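Local coordinates for protein 2-oxoglutarate dehydrogenase E3 component (Thermus thermophilus, PDB 2EQ7) that probably reoxidises protein-bound dihydrolipoyl groups with NAD+ as the electron acceptor, passing the electrons through a redox-active disulfide and one bound FAD per subunit, at residues V229-V234 with V243-G248; R169-G174 with I194-M199; A9-Y14 with G38-V43. All blocks are in the same frame, centred on the assembly; numbering follows the deposited sequence.

Contact 1: V229-V234 with V243-G248; sequences VRVTAV and VELEGG. With NAD (nicotinamide-adenine-dinucleotide), chain E.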
loop_
_atom_site.group_PDB
_atom_site.type_symbol
_atom_site.label_atom_id
_atom_site.label_comp_id
_atom_site.label_asym_id
_atom_site.label_seq_id
_atom_site.Cartn_x
_atom_site.Cartn_y
_atom_site.Cartn_z
ATOM N N VAL A 229 -25.548 -20.519 -13.303
ATOM C CA VAL A 229 -26.505 -20.101 -14.320
ATOM C C VAL A 229 -25.848 -19.957 -15.688
ATOM O O VAL A 229 -24.977 -19.115 -15.874
ATOM C CB VAL A 229 -27.138 -18.737 -13.953
ATOM C CG1 VAL A 229 -28.022 -18.241 -15.090
ATOM C CG2 VAL A 229 -27.951 -18.874 -12.682
ATOM N N ARG A 230 -26.270 -20.769 -16.650
ATOM C CA ARG A 230 -25.698 -20.667 -17.984
ATOM C C ARG A 230 -26.603 -19.834 -18.881
ATOM O O ARG A 230 -27.746 -20.208 -19.144
ATOM C CB ARG A 230 -25.501 -22.052 -18.607
ATOM C CG ARG A 230 -24.823 -22.012 -19.980
ATOM C CD ARG A 230 -24.427 -23.405 -20.453
ATOM N NE ARG A 230 -25.581 -24.238 -20.783
ATOM C CZ ARG A 230 -26.205 -24.223 -21.957
ATOM N NH1 ARG A 230 -25.791 -23.416 -22.926
ATOM N NH2 ARG A 230 -27.241 -25.021 -22.167
ATOM N N VAL A 231 -26.097 -18.688 -19.324
ATOM C CA VAL A 231 -26.863 -17.827 -20.218
ATOM C C VAL A 231 -26.780 -18.476 -21.591
ATOM O O VAL A 231 -25.698 -18.866 -22.037
ATOM C CB VAL A 231 -26.266 -16.407 -20.276
ATOM C CG1 VAL A 231 -26.930 -15.603 -21.384
ATOM C CG2 VAL A 231 -26.461 -15.716 -18.933
ATOM N N THR A 232 -27.920 -18.587 -22.263
ATOM C CA THR A 232 -27.974 -19.230 -23.567
ATOM C C THR A 232 -28.150 -18.268 -24.734
ATOM O O THR A 232 -27.944 -18.646 -25.885
ATOM C CB THR A 232 -29.117 -20.255 -23.610
ATOM O OG1 THR A 232 -30.339 -19.618 -23.215
ATOM C CG2 THR A 232 -28.825 -21.417 -22.671
ATOM N N ALA A 233 -28.540 -17.032 -24.446
ATOM C CA ALA A 233 -28.723 -16.054 -25.506
ATOM C C ALA A 233 -28.919 -14.648 -24.969
ATOM O O ALA A 233 -29.468 -14.453 -23.885
ATOM C CB ALA A 233 -29.917 -16.440 -26.376
ATOM N N VAL A 234 -28.443 -13.678 -25.737
ATOM C CA VAL A 234 -28.587 -12.269 -25.399
ATOM C C VAL A 234 -28.934 -11.593 -26.717
ATOM O O VAL A 234 -28.179 -11.693 -27.690
ATOM C CB VAL A 234 -27.280 -11.674 -24.830
ATOM C CG1 VAL A 234 -27.498 -10.208 -24.464
ATOM C CG2 VAL A 234 -26.841 -12.463 -23.607
ATOM N N VAL A 243 -32.275 -11.519 -22.018
ATOM C CA VAL A 243 -31.291 -12.541 -21.727
ATOM C C VAL A 243 -32.030 -13.827 -21.399
ATOM O O VAL A 243 -32.896 -13.847 -20.524
ATOM C CB VAL A 243 -30.426 -12.124 -20.516
ATOM C CG1 VAL A 243 -29.449 -13.232 -20.158
ATOM C CG2 VAL A 243 -29.689 -10.823 -20.832
ATOM N N GLU A 244 -31.706 -14.897 -22.116
ATOM C CA GLU A 244 -32.345 -16.180 -21.864
ATOM C C GLU A 244 -31.387 -17.084 -21.103
ATOM O O GLU A 244 -30.187 -17.101 -21.377
ATOM C CB GLU A 244 -32.766 -16.842 -23.177
ATOM C CG GLU A 244 -33.553 -18.130 -22.972
ATOM C CD GLU A 244 -34.228 -18.622 -24.237
ATOM O OE1 GLU A 244 -34.869 -19.692 -24.185
ATOM O OE2 GLU A 244 -34.123 -17.941 -25.280
ATOM N N LEU A 245 -31.922 -17.831 -20.142
ATOM C CA LEU A 245 -31.117 -18.734 -19.330
ATOM C C LEU A 245 -31.448 -20.183 -19.663
ATOM O O LEU A 245 -32.534 -20.478 -20.164
ATOM C CB LEU A 245 -31.393 -18.499 -17.842
ATOM C CG LEU A 245 -31.312 -17.072 -17.298
ATOM C CD1 LEU A 245 -31.583 -17.088 -15.797
ATOM C CD2 LEU A 245 -29.940 -16.485 -17.587
ATOM N N GLU A 246 -30.511 -21.083 -19.386
ATOM C CA GLU A 246 -30.746 -22.495 -19.638
ATOM C C GLU A 246 -31.996 -22.853 -18.846
ATOM O O GLU A 246 -32.104 -22.515 -17.669
ATOM C CB GLU A 246 -29.566 -23.336 -19.152
ATOM C CG GLU A 246 -29.737 -24.824 -19.419
ATOM C CD GLU A 246 -28.575 -25.656 -18.919
ATOM O OE1 GLU A 246 -28.624 -26.891 -19.087
ATOM O OE2 GLU A 246 -27.616 -25.085 -18.363
ATOM N N GLY A 247 -32.942 -23.521 -19.493
ATOM C CA GLY A 247 -34.170 -23.883 -18.807
ATOM C C GLY A 247 -35.352 -23.113 -19.360
ATOM O O GLY A 247 -36.481 -23.604 -19.348
ATOM N N GLY A 248 -35.101 -21.897 -19.838
ATOM C CA GLY A 248 -36.177 -21.101 -20.404
ATOM C C GLY A 248 -36.408 -19.723 -19.812
ATOM O O GLY A 248 -37.013 -18.875 -20.463
HETATM P PA NAD E . -12.990 -13.984 -16.940
HETATM O O1A NAD E . -12.349 -15.266 -17.273
HETATM O O2A NAD E . -12.072 -13.221 -15.854
HETATM O O5B NAD E . -14.452 -14.247 -16.319
HETATM C C5B NAD E . -15.275 -14.875 -17.305
HETATM C C4B NAD E . -16.474 -15.508 -16.587
HETATM O O4B NAD E . -17.576 -15.691 -17.496
HETATM C C3B NAD E . -16.097 -16.888 -16.028
HETATM O O3B NAD E . -16.228 -16.892 -14.596
HETATM C C2B NAD E . -17.086 -17.844 -16.731
HETATM O O2B NAD E . -17.454 -18.956 -15.911
HETATM C C1B NAD E . -18.258 -16.896 -17.078
HETATM N N9A NAD E . -19.102 -17.415 -18.176
HETATM C C8A NAD E . -18.682 -17.969 -19.363
HETATM N N7A NAD E . -19.709 -18.309 -20.089
HETATM C C5A NAD E . -20.850 -18.000 -19.428
HETATM C C6A NAD E . -22.245 -18.126 -19.698
HETATM N N6A NAD E . -22.691 -18.685 -20.888
HETATM N N1A NAD E . -23.130 -17.691 -18.769
HETATM C C2A NAD E . -22.726 -17.150 -17.612
HETATM N N3A NAD E . -21.430 -17.014 -17.321
HETATM C C4A NAD E . -20.471 -17.419 -18.186
HETATM O O3 NAD E . -13.105 -13.122 -18.316
HETATM P PN NAD E . -13.083 -11.504 -18.074
HETATM O O1N NAD E . -13.655 -11.145 -16.685
HETATM O O2N NAD E . -13.942 -10.830 -19.173
HETATM O O5D NAD E . -11.572 -10.915 -18.152
HETATM C C5D NAD E . -10.852 -11.586 -19.194
HETATM C C4D NAD E . -9.343 -11.588 -18.873
HETATM O O4D NAD E . -8.863 -10.239 -18.536
HETATM C C3D NAD E . -9.028 -12.510 -17.676
HETATM O O3D NAD E . -7.938 -13.381 -17.982
HETATM C C2D NAD E . -8.716 -11.551 -16.521
HETATM O O2D NAD E . -7.739 -12.089 -15.621
HETATM C C1D NAD E . -8.238 -10.258 -17.206
HETATM N N1N NAD E . -8.658 -9.085 -16.395
HETATM C C2N NAD E . -7.934 -8.750 -15.306
HETATM C C3N NAD E . -8.317 -7.635 -14.508
HETATM C C7N NAD E . -7.549 -7.247 -13.302
HETATM O O7N NAD E . -6.596 -7.907 -12.954
HETATM N N7N NAD E . -7.915 -6.158 -12.580
HETATM C C4N NAD E . -9.470 -6.896 -14.888
HETATM C C5N NAD E . -10.186 -7.283 -16.021
HETATM C C6N NAD E . -9.753 -8.389 -16.761
HETATM O O HOH W 1 -27.574 -23.241 -15.773
HETATM O O HOH W 2 -25.469 -26.454 -18.330
#
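Arg230 and Glu246 each send CG out anti to the backbone N, and a bend at chi3 of the arginine (69°) swings its NE toward the glutamate. In the resulting salt bridge NE of Arg230 lies 3.3 Å from OE2 of Glu246 and comes from above the carboxylate plane, the two flat groups turned 60° apart. A water links OE2 back to the backbone N of Arg230. In Thr232, OG1 sits between the backbone N and the carbonyl carbon (chi1 53°), where it reaches Glu244 O in a weak bond of 3.1 Å. That carbonyl is the hub of the contact: Thr232 N donates to Glu244 O at 2.9 Å, and Ala233 N adds a second weak bond. Apolar contacts complete the pairing. Leu245 CD2 fits against two valines, 3.6 Å from Val229 CG1 and 3.8 Å from Val231 CG2, and Val231 and Leu245 also pack on Leu196 of the neighbouring parallel sheet. Val231 also turns its backbone to the NAD adenine: its N donates to N1A over 3.2 Å, and its O accepts from N6A. Two residues, Thr232 and Ala233, thus face Glu244, the classic beta bulge, here set in the hairpin of strands 231-237 and 240-245, whose first strand, at the edge of its antiparallel sheet, binds the adenine through its main chain.

Contact 2: R169-G174 with I194-M199; sequences RLIVVG and IVLEYM. With NAD (nicotinamide-adenine-dinucleotide), chain E.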
loop_
_atom_site.group_PDB
_atom_site.type_symbol
_atom_site.label_atom_id
_atom_site.label_comp_id
_atom_site.label_asym_id
_atom_site.label_seq_id
_atom_site.Cartn_x
_atom_site.Cartn_y
_atom_site.Cartn_z
ATOM N N ARG A 169 -31.544 -0.959 -15.256
ATOM C CA ARG A 169 -31.206 -2.345 -14.966
ATOM C C ARG A 169 -30.064 -2.782 -15.875
ATOM O O ARG A 169 -30.144 -2.645 -17.096
ATOM C CB ARG A 169 -32.410 -3.264 -15.201
ATOM C CG ARG A 169 -33.584 -3.023 -14.260
ATOM C CD ARG A 169 -34.714 -4.015 -14.527
ATOM N NE ARG A 169 -35.227 -3.907 -15.891
ATOM C CZ ARG A 169 -36.184 -4.679 -16.395
ATOM N NH1 ARG A 169 -36.738 -5.625 -15.648
ATOM N NH2 ARG A 169 -36.586 -4.509 -17.649
ATOM N N LEU A 170 -28.996 -3.289 -15.270
ATOM C CA LEU A 170 -27.850 -3.777 -16.024
ATOM C C LEU A 170 -27.652 -5.250 -15.699
ATOM O O LEU A 170 -27.593 -5.627 -14.531
ATOM C CB LEU A 170 -26.572 -3.010 -15.645
ATOM C CG LEU A 170 -25.258 -3.632 -16.150
ATOM C CD1 LEU A 170 -25.190 -3.541 -17.670
ATOM C CD2 LEU A 170 -24.068 -2.916 -15.521
ATOM N N ILE A 171 -27.576 -6.088 -16.725
ATOM C CA ILE A 171 -27.324 -7.502 -16.494
ATOM C C ILE A 171 -25.906 -7.743 -16.985
ATOM O O ILE A 171 -25.540 -7.318 -18.082
ATOM C CB ILE A 171 -28.297 -8.415 -17.271
ATOM C CG1 ILE A 171 -29.687 -8.350 -16.634
ATOM C CG2 ILE A 171 -27.783 -9.861 -17.257
ATOM C CD1 ILE A 171 -30.719 -9.225 -17.330
ATOM N N VAL A 172 -25.107 -8.388 -16.144
ATOM C CA VAL A 172 -23.727 -8.702 -16.471
ATOM C C VAL A 172 -23.633 -10.207 -16.660
ATOM O O VAL A 172 -23.939 -10.974 -15.748
ATOM C CB VAL A 172 -22.776 -8.291 -15.327
ATOM C CG1 VAL A 172 -21.331 -8.665 -15.683
ATOM C CG2 VAL A 172 -22.893 -6.793 -15.068
ATOM N N VAL A 173 -23.235 -10.628 -17.855
ATOM C CA VAL A 173 -23.084 -12.047 -18.130
ATOM C C VAL A 173 -21.611 -12.377 -17.938
ATOM O O VAL A 173 -20.762 -11.951 -18.723
ATOM C CB VAL A 173 -23.503 -12.387 -19.566
ATOM C CG1 VAL A 173 -23.333 -13.878 -19.816
ATOM C CG2 VAL A 173 -24.959 -11.961 -19.792
ATOM N N GLY A 174 -21.321 -13.128 -16.882
ATOM C CA GLY A 174 -19.949 -13.496 -16.585
ATOM C C GLY A 174 -19.510 -12.844 -15.286
ATOM O O GLY A 174 -19.443 -11.619 -15.193
ATOM N N ILE A 194 -27.513 -7.220 -11.999
ATOM C CA ILE A 194 -27.654 -8.663 -11.866
ATOM C C ILE A 194 -26.486 -9.334 -12.574
ATOM O O ILE A 194 -26.303 -9.152 -13.775
ATOM C CB ILE A 194 -28.951 -9.173 -12.518
ATOM C CG1 ILE A 194 -30.169 -8.541 -11.834
ATOM C CG2 ILE A 194 -29.007 -10.696 -12.428
ATOM C CD1 ILE A 194 -31.491 -8.893 -12.493
ATOM N N VAL A 195 -25.696 -10.096 -11.824
ATOM C CA VAL A 195 -24.560 -10.802 -12.403
ATOM C C VAL A 195 -24.907 -12.275 -12.534
ATOM O O VAL A 195 -25.290 -12.920 -11.554
ATOM C CB VAL A 195 -23.307 -10.664 -11.523
ATOM C CG1 VAL A 195 -22.143 -11.428 -12.151
ATOM C CG2 VAL A 195 -22.958 -9.191 -11.357
ATOM N N LEU A 196 -24.781 -12.798 -13.750
ATOM C CA LEU A 196 -25.082 -14.199 -14.026
ATOM C C LEU A 196 -23.775 -14.934 -14.298
ATOM O O LEU A 196 -23.046 -14.591 -15.229
ATOM C CB LEU A 196 -26.008 -14.305 -15.239
ATOM C CG LEU A 196 -27.314 -13.501 -15.153
ATOM C CD1 LEU A 196 -28.025 -13.529 -16.496
ATOM C CD2 LEU A 196 -28.210 -14.074 -14.051
ATOM N N GLU A 197 -23.491 -15.950 -13.487
ATOM C CA GLU A 197 -22.258 -16.721 -13.609
ATOM C C GLU A 197 -22.540 -18.211 -13.783
ATOM O O GLU A 197 -23.306 -18.799 -13.028
ATOM C CB GLU A 197 -21.391 -16.483 -12.366
ATOM C CG GLU A 197 -20.212 -17.428 -12.197
ATOM C CD GLU A 197 -19.242 -17.384 -13.354
ATOM O OE1 GLU A 197 -18.845 -16.270 -13.764
ATOM O OE2 GLU A 197 -18.865 -18.469 -13.847
ATOM N N TYR A 198 -21.907 -18.800 -14.791
ATOM C CA TYR A 198 -22.066 -20.218 -15.116
ATOM C C TYR A 198 -21.523 -21.154 -14.043
ATOM O O TYR A 198 -22.181 -22.129 -13.664
ATOM C CB TYR A 198 -21.369 -20.513 -16.447
ATOM C CG TYR A 198 -21.372 -21.975 -16.842
ATOM C CD1 TYR A 198 -22.568 -22.650 -17.083
ATOM C CD2 TYR A 198 -20.177 -22.680 -16.985
ATOM C CE1 TYR A 198 -22.574 -23.993 -17.460
ATOM C CE2 TYR A 198 -20.172 -24.021 -17.360
ATOM C CZ TYR A 198 -21.374 -24.671 -17.597
ATOM O OH TYR A 198 -21.375 -25.995 -17.973
ATOM N N MET A 199 -20.317 -20.867 -13.562
ATOM C CA MET A 199 -19.690 -21.702 -12.542
ATOM C C MET A 199 -20.305 -21.499 -11.159
ATOM O O MET A 199 -21.147 -20.623 -10.963
ATOM C CB MET A 199 -18.183 -21.432 -12.489
ATOM C CG MET A 199 -17.450 -21.743 -13.793
ATOM S SD MET A 199 -17.620 -23.468 -14.334
ATOM C CE MET A 199 -16.163 -24.192 -13.598
HETATM P PA NAD E . -12.990 -13.984 -16.940
HETATM O O1A NAD E . -12.349 -15.266 -17.273
HETATM O O2A NAD E . -12.072 -13.221 -15.854
HETATM O O5B NAD E . -14.452 -14.247 -16.319
HETATM C C5B NAD E . -15.275 -14.875 -17.305
HETATM C C4B NAD E . -16.474 -15.508 -16.587
HETATM O O4B NAD E . -17.576 -15.691 -17.496
HETATM C C3B NAD E . -16.097 -16.888 -16.028
HETATM O O3B NAD E . -16.228 -16.892 -14.596
HETATM C C2B NAD E . -17.086 -17.844 -16.731
HETATM O O2B NAD E . -17.454 -18.956 -15.911
HETATM C C1B NAD E . -18.258 -16.896 -17.078
HETATM N N9A NAD E . -19.102 -17.415 -18.176
HETATM C C8A NAD E . -18.682 -17.969 -19.363
HETATM N N7A NAD E . -19.709 -18.309 -20.089
HETATM C C5A NAD E . -20.850 -18.000 -19.428
HETATM C C6A NAD E . -22.245 -18.126 -19.698
HETATM N N6A NAD E . -22.691 -18.685 -20.888
HETATM N N1A NAD E . -23.130 -17.691 -18.769
HETATM C C2A NAD E . -22.726 -17.150 -17.612
HETATM N N3A NAD E . -21.430 -17.014 -17.321
HETATM C C4A NAD E . -20.471 -17.419 -18.186
HETATM O O3 NAD E . -13.105 -13.122 -18.316
HETATM P PN NAD E . -13.083 -11.504 -18.074
HETATM O O1N NAD E . -13.655 -11.145 -16.685
HETATM O O2N NAD E . -13.942 -10.830 -19.173
HETATM O O5D NAD E . -11.572 -10.915 -18.152
HETATM C C5D NAD E . -10.852 -11.586 -19.194
HETATM C C4D NAD E . -9.343 -11.588 -18.873
HETATM O O4D NAD E . -8.863 -10.239 -18.536
HETATM C C3D NAD E . -9.028 -12.510 -17.676
HETATM O O3D NAD E . -7.938 -13.381 -17.982
HETATM C C2D NAD E . -8.716 -11.551 -16.521
HETATM O O2D NAD E . -7.739 -12.089 -15.621
HETATM C C1D NAD E . -8.238 -10.258 -17.206
HETATM N N1N NAD E . -8.658 -9.085 -16.395
HETATM C C2N NAD E . -7.934 -8.750 -15.306
HETATM C C3N NAD E . -8.317 -7.635 -14.508
HETATM C C7N NAD E . -7.549 -7.247 -13.302
HETATM O O7N NAD E . -6.596 -7.907 -12.954
HETATM N N7N NAD E . -7.915 -6.158 -12.580
HETATM C C4N NAD E . -9.470 -6.896 -14.888
HETATM C C5N NAD E . -10.186 -7.283 -16.021
HETATM C C6N NAD E . -9.753 -8.389 -16.761
#
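Glu197 reaches back beside Gly174, its OE1 3.8 Å from Gly174 C, so that the carboxylate of Glu197 and the glycine following strand 169-173 jointly receive the adenosine ribose of NAD. This is the nucleotide-binding end of a Rossmann-type beta-alpha-beta unit, in which helix 177-188 connects the two parallel strands. Their register is held by a ladder of four nearly straight backbone bonds, among them Val172 N to Ile194 O at 2.8 Å and, closing the ladder, Gly174 N to Leu196 O. On one face Ile171 CG2 leans obliquely against Leu196 CD1, 3.8 Å away; on the other Val172 packs beside Val195. A side chain on Gly174 would run into O4B of the ribose, which passes 3.4 Å from its CA. With its chain bent at chi2 (59°), Glu197 forks over the sugar: O3B donates to OE1 at 2.8 Å, and O2B donates to OE2. Each oxygen has a protein partner as well, which fixes the carboxylate's rotation. OE1 takes the backbone N of Gly175, while Met199 N comes to OE2 of Glu197 on its anti side, at 2.8 Å and 17° out of the carboxylate plane.

Contact 3: A9-Y14 with G38-V43; sequences AGPGGY and GTCLRV. With FAD (flavin-adenine dinucleotide), chain D.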
loop_
_atom_site.group_PDB
_atom_site.type_symbol
_atom_site.label_atom_id
_atom_site.label_comp_id
_atom_site.label_asym_id
_atom_site.label_seq_id
_atom_site.Cartn_x
_atom_site.Cartn_y
_atom_site.Cartn_z
ATOM N N ALA A 9 1.152 -1.801 -29.424
ATOM C CA ALA A 9 1.694 -0.830 -28.478
ATOM C C ALA A 9 0.965 -0.813 -27.141
ATOM O O ALA A 9 0.738 0.252 -26.563
ATOM C CB ALA A 9 1.680 0.568 -29.093
ATOM N N GLY A 10 0.583 -1.994 -26.668
ATOM C CA GLY A 10 -0.071 -2.098 -25.378
ATOM C C GLY A 10 1.025 -2.215 -24.334
ATOM O O GLY A 10 2.202 -2.039 -24.663
ATOM N N PRO A 11 0.682 -2.505 -23.069
ATOM C CA PRO A 11 1.655 -2.644 -21.978
ATOM C C PRO A 11 2.847 -3.519 -22.346
ATOM O O PRO A 11 3.982 -3.231 -21.966
ATOM C CB PRO A 11 0.824 -3.260 -20.858
ATOM C CG PRO A 11 -0.520 -2.655 -21.078
ATOM C CD PRO A 11 -0.689 -2.736 -22.580
ATOM N N GLY A 12 2.585 -4.595 -23.080
ATOM C CA GLY A 12 3.664 -5.481 -23.475
ATOM C C GLY A 12 4.570 -4.841 -24.510
ATOM O O GLY A 12 5.781 -4.741 -24.314
ATOM N N GLY A 13 3.978 -4.394 -25.613
ATOM C CA GLY A 13 4.755 -3.787 -26.676
ATOM C C GLY A 13 5.451 -2.472 -26.363
ATOM O O GLY A 13 6.626 -2.305 -26.704
ATOM N N TYR A 14 4.764 -1.531 -25.720
ATOM C CA TYR A 14 5.423 -0.257 -25.457
ATOM C C TYR A 14 6.503 -0.320 -24.383
ATOM O O TYR A 14 7.473 0.435 -24.442
ATOM C CB TYR A 14 4.393 0.864 -25.190
ATOM C CG TYR A 14 3.757 0.963 -23.817
ATOM C CD1 TYR A 14 4.496 1.350 -22.700
ATOM C CD2 TYR A 14 2.387 0.765 -23.658
ATOM C CE1 TYR A 14 3.881 1.545 -21.461
ATOM C CE2 TYR A 14 1.763 0.957 -22.430
ATOM C CZ TYR A 14 2.513 1.348 -21.337
ATOM O OH TYR A 14 1.883 1.548 -20.128
ATOM N N GLY A 38 -2.562 0.473 -25.927
ATOM C CA GLY A 38 -3.283 -0.786 -26.018
ATOM C C GLY A 38 -4.610 -0.844 -25.290
ATOM O O GLY A 38 -5.223 0.179 -24.989
ATOM N N THR A 39 -5.052 -2.063 -25.000
ATOM C CA THR A 39 -6.311 -2.283 -24.305
ATOM C C THR A 39 -6.334 -1.591 -22.949
ATOM O O THR A 39 -7.284 -0.893 -22.604
ATOM C CB THR A 39 -6.540 -3.788 -24.086
ATOM O OG1 THR A 39 -6.667 -4.434 -25.359
ATOM C CG2 THR A 39 -7.792 -4.035 -23.249
ATOM N N CYS A 40 -5.268 -1.794 -22.188
ATOM C CA CYS A 40 -5.149 -1.244 -20.846
ATOM C C CYS A 40 -5.344 0.259 -20.761
ATOM O O CYS A 40 -6.176 0.731 -19.990
ATOM C CB CYS A 40 -3.790 -1.623 -20.296
ATOM S SG CYS A 40 -3.400 -1.342 -18.536
ATOM N N LEU A 41 -4.587 1.016 -21.551
ATOM C CA LEU A 41 -4.708 2.468 -21.501
ATOM C C LEU A 41 -5.930 3.028 -22.227
ATOM O O LEU A 41 -6.572 3.958 -21.735
ATOM C CB LEU A 41 -3.421 3.121 -22.025
ATOM C CG LEU A 41 -2.275 3.220 -21.000
ATOM C CD1 LEU A 41 -1.908 1.831 -20.442
ATOM C CD2 LEU A 41 -1.062 3.872 -21.660
ATOM N N ARG A 42 -6.271 2.454 -23.377
ATOM C CA ARG A 42 -7.404 2.938 -24.158
ATOM C C ARG A 42 -8.794 2.544 -23.668
ATOM O O ARG A 42 -9.689 3.387 -23.602
ATOM C CB ARG A 42 -7.273 2.494 -25.623
ATOM C CG ARG A 42 -6.082 3.100 -26.358
ATOM C CD ARG A 42 -6.060 2.711 -27.835
ATOM N NE ARG A 42 -5.716 1.305 -28.065
ATOM C CZ ARG A 42 -6.592 0.305 -28.156
ATOM N NH1 ARG A 42 -7.893 0.533 -28.038
ATOM N NH2 ARG A 42 -6.161 -0.932 -28.379
ATOM N N VAL A 43 -8.976 1.274 -23.322
ATOM C CA VAL A 43 -10.295 0.798 -22.919
ATOM C C VAL A 43 -10.259 -0.267 -21.837
ATOM O O VAL A 43 -11.190 -1.073 -21.716
ATOM C CB VAL A 43 -11.038 0.204 -24.139
ATOM C CG1 VAL A 43 -11.234 1.273 -25.207
ATOM C CG2 VAL A 43 -10.240 -0.967 -24.709
HETATM P PA FAD D . -3.033 -5.138 -25.568
HETATM O O1A FAD D . -2.950 -4.031 -24.584
HETATM O O2A FAD D . -4.251 -5.614 -25.965
HETATM O O5B FAD D . -2.436 -4.420 -26.773
HETATM C C5B FAD D . -2.325 -5.042 -28.102
HETATM C C4B FAD D . -2.255 -3.867 -29.107
HETATM O O4B FAD D . -1.943 -4.459 -30.412
HETATM C C3B FAD D . -3.543 -3.047 -29.315
HETATM O O3B FAD D . -3.419 -1.686 -29.068
HETATM C C2B FAD D . -4.000 -3.443 -30.715
HETATM O O2B FAD D . -4.686 -2.416 -31.378
HETATM C C1B FAD D . -2.699 -3.707 -31.411
HETATM N N9A FAD D . -2.677 -4.660 -32.522
HETATM C C8A FAD D . -3.235 -5.922 -32.553
HETATM N N7A FAD D . -3.024 -6.548 -33.712
HETATM C C5A FAD D . -2.297 -5.658 -34.468
HETATM C C6A FAD D . -1.742 -5.744 -35.835
HETATM N N6A FAD D . -1.867 -6.791 -36.620
HETATM N N1A FAD D . -1.057 -4.615 -36.255
HETATM C C2A FAD D . -0.902 -3.507 -35.468
HETATM N N3A FAD D . -1.372 -3.351 -34.212
HETATM C C4A FAD D . -2.063 -4.451 -33.754
HETATM N N1 FAD D . -5.000 -5.716 -16.444
HETATM C C2 FAD D . -4.393 -5.401 -15.307
HETATM O O2 FAD D . -3.295 -5.807 -15.050
HETATM N N3 FAD D . -5.016 -4.553 -14.333
HETATM C C4 FAD D . -6.285 -4.023 -14.535
HETATM O O4 FAD D . -6.779 -3.307 -13.688
HETATM C C4X FAD D . -6.954 -4.364 -15.783
HETATM N N5 FAD D . -8.190 -3.876 -16.046
HETATM C C5X FAD D . -8.781 -4.207 -17.251
HETATM C C6 FAD D . -10.077 -3.676 -17.515
HETATM C C7 FAD D . -10.734 -3.947 -18.702
HETATM C C7M FAD D . -12.108 -3.358 -18.945
HETATM C C8 FAD D . -10.094 -4.800 -19.717
HETATM C C8M FAD D . -10.757 -5.129 -21.042
HETATM C C9 FAD D . -8.815 -5.337 -19.459
HETATM C C9A FAD D . -8.159 -5.052 -18.245
HETATM N N10 FAD D . -6.850 -5.560 -17.911
HETATM C C10 FAD D . -6.250 -5.237 -16.729
HETATM C "C1'" FAD D . -6.144 -6.437 -18.876
HETATM C "C2'" FAD D . -5.026 -5.627 -19.573
HETATM O "O2'" FAD D . -5.660 -4.545 -20.258
HETATM C "C3'" FAD D . -4.295 -6.540 -20.542
HETATM O "O3'" FAD D . -3.704 -7.616 -19.820
HETATM C "C4'" FAD D . -3.173 -5.773 -21.234
HETATM O "O4'" FAD D . -3.700 -4.648 -21.983
HETATM C "C5'" FAD D . -2.469 -6.742 -22.161
HETATM O "O5'" FAD D . -1.292 -5.976 -22.885
HETATM P P FAD D . -0.852 -6.461 -24.249
HETATM O O1P FAD D . 0.334 -5.523 -24.565
HETATM O O2P FAD D . -0.549 -7.827 -24.278
HETATM O O3P FAD D . -1.991 -6.297 -25.189
#
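Pro11 and Cys40 meet beside the FAD pyrophosphate, the ring carbon CG of Pro11 lying 3.5 Å from CB of Cys40. Next to them the two backbones nearly merge, with Gly10 CA 3.5 Å from Gly38 CA; a CB on Gly38 would strike Gly10, and one on Gly10 would strike the phosphate oxygen O1A. The phosphates are gripped from both segments: Gly12 N holds O1P at 2.9 Å, Thr39 N bonds to O1A, and Thr39 OG1 donates to O2A at 2.8 Å. These are the marks of a GxGxxG dinucleotide-binding turn, with Gly10 as N-cap of helix 11-22, joined here by Thr39 of segment 38-43. Replacing Pro11 by an alanine removes CG and CD, which would probably open a gap against Cys40 CB, lose the contact of CD with FAD O1A and O5' and free the helix start to move. Farther out, Gly38 O lies on one face of the Arg42 guanidinium, toward its rim, while NH2 donates to ribose O3B at 2.9 Å, in a nearly straight bond (166°). Farther from the cofactor, Tyr14 and Leu41 approach from opposite directions, Leu41 CD1 coming within 3.8 Å of Tyr14 OH, and both rest on Val95 of helix 77-101. Cys40 SG is tied by the disulfide to Cys45.

How the contacts relate
Contacts 1 and 2 form two walls of one NAD site, their centres 10 Å apart. They are joined directly by Val229 N and Glu197 O, 2.8 Å apart in a probable hydrogen bond, and by Arg230 packing on Tyr198: contact 1 hydrogen-bonds the adenine, while contact 2 hydrogen-bonds its ribose and also lines the adenine. Contact 3, earlier in the chain, serves FAD instead; its nearest atoms lie about 14 Å from contact 2 and about 19 Å from contact 1. NAD reaches from there toward contact 3, to about 9 Å from the side chain of Cys40. Contact 3 itself holds this cysteine of the probably redox-active disulfide, on which His434 of the second subunit, the predicted proton acceptor, packs.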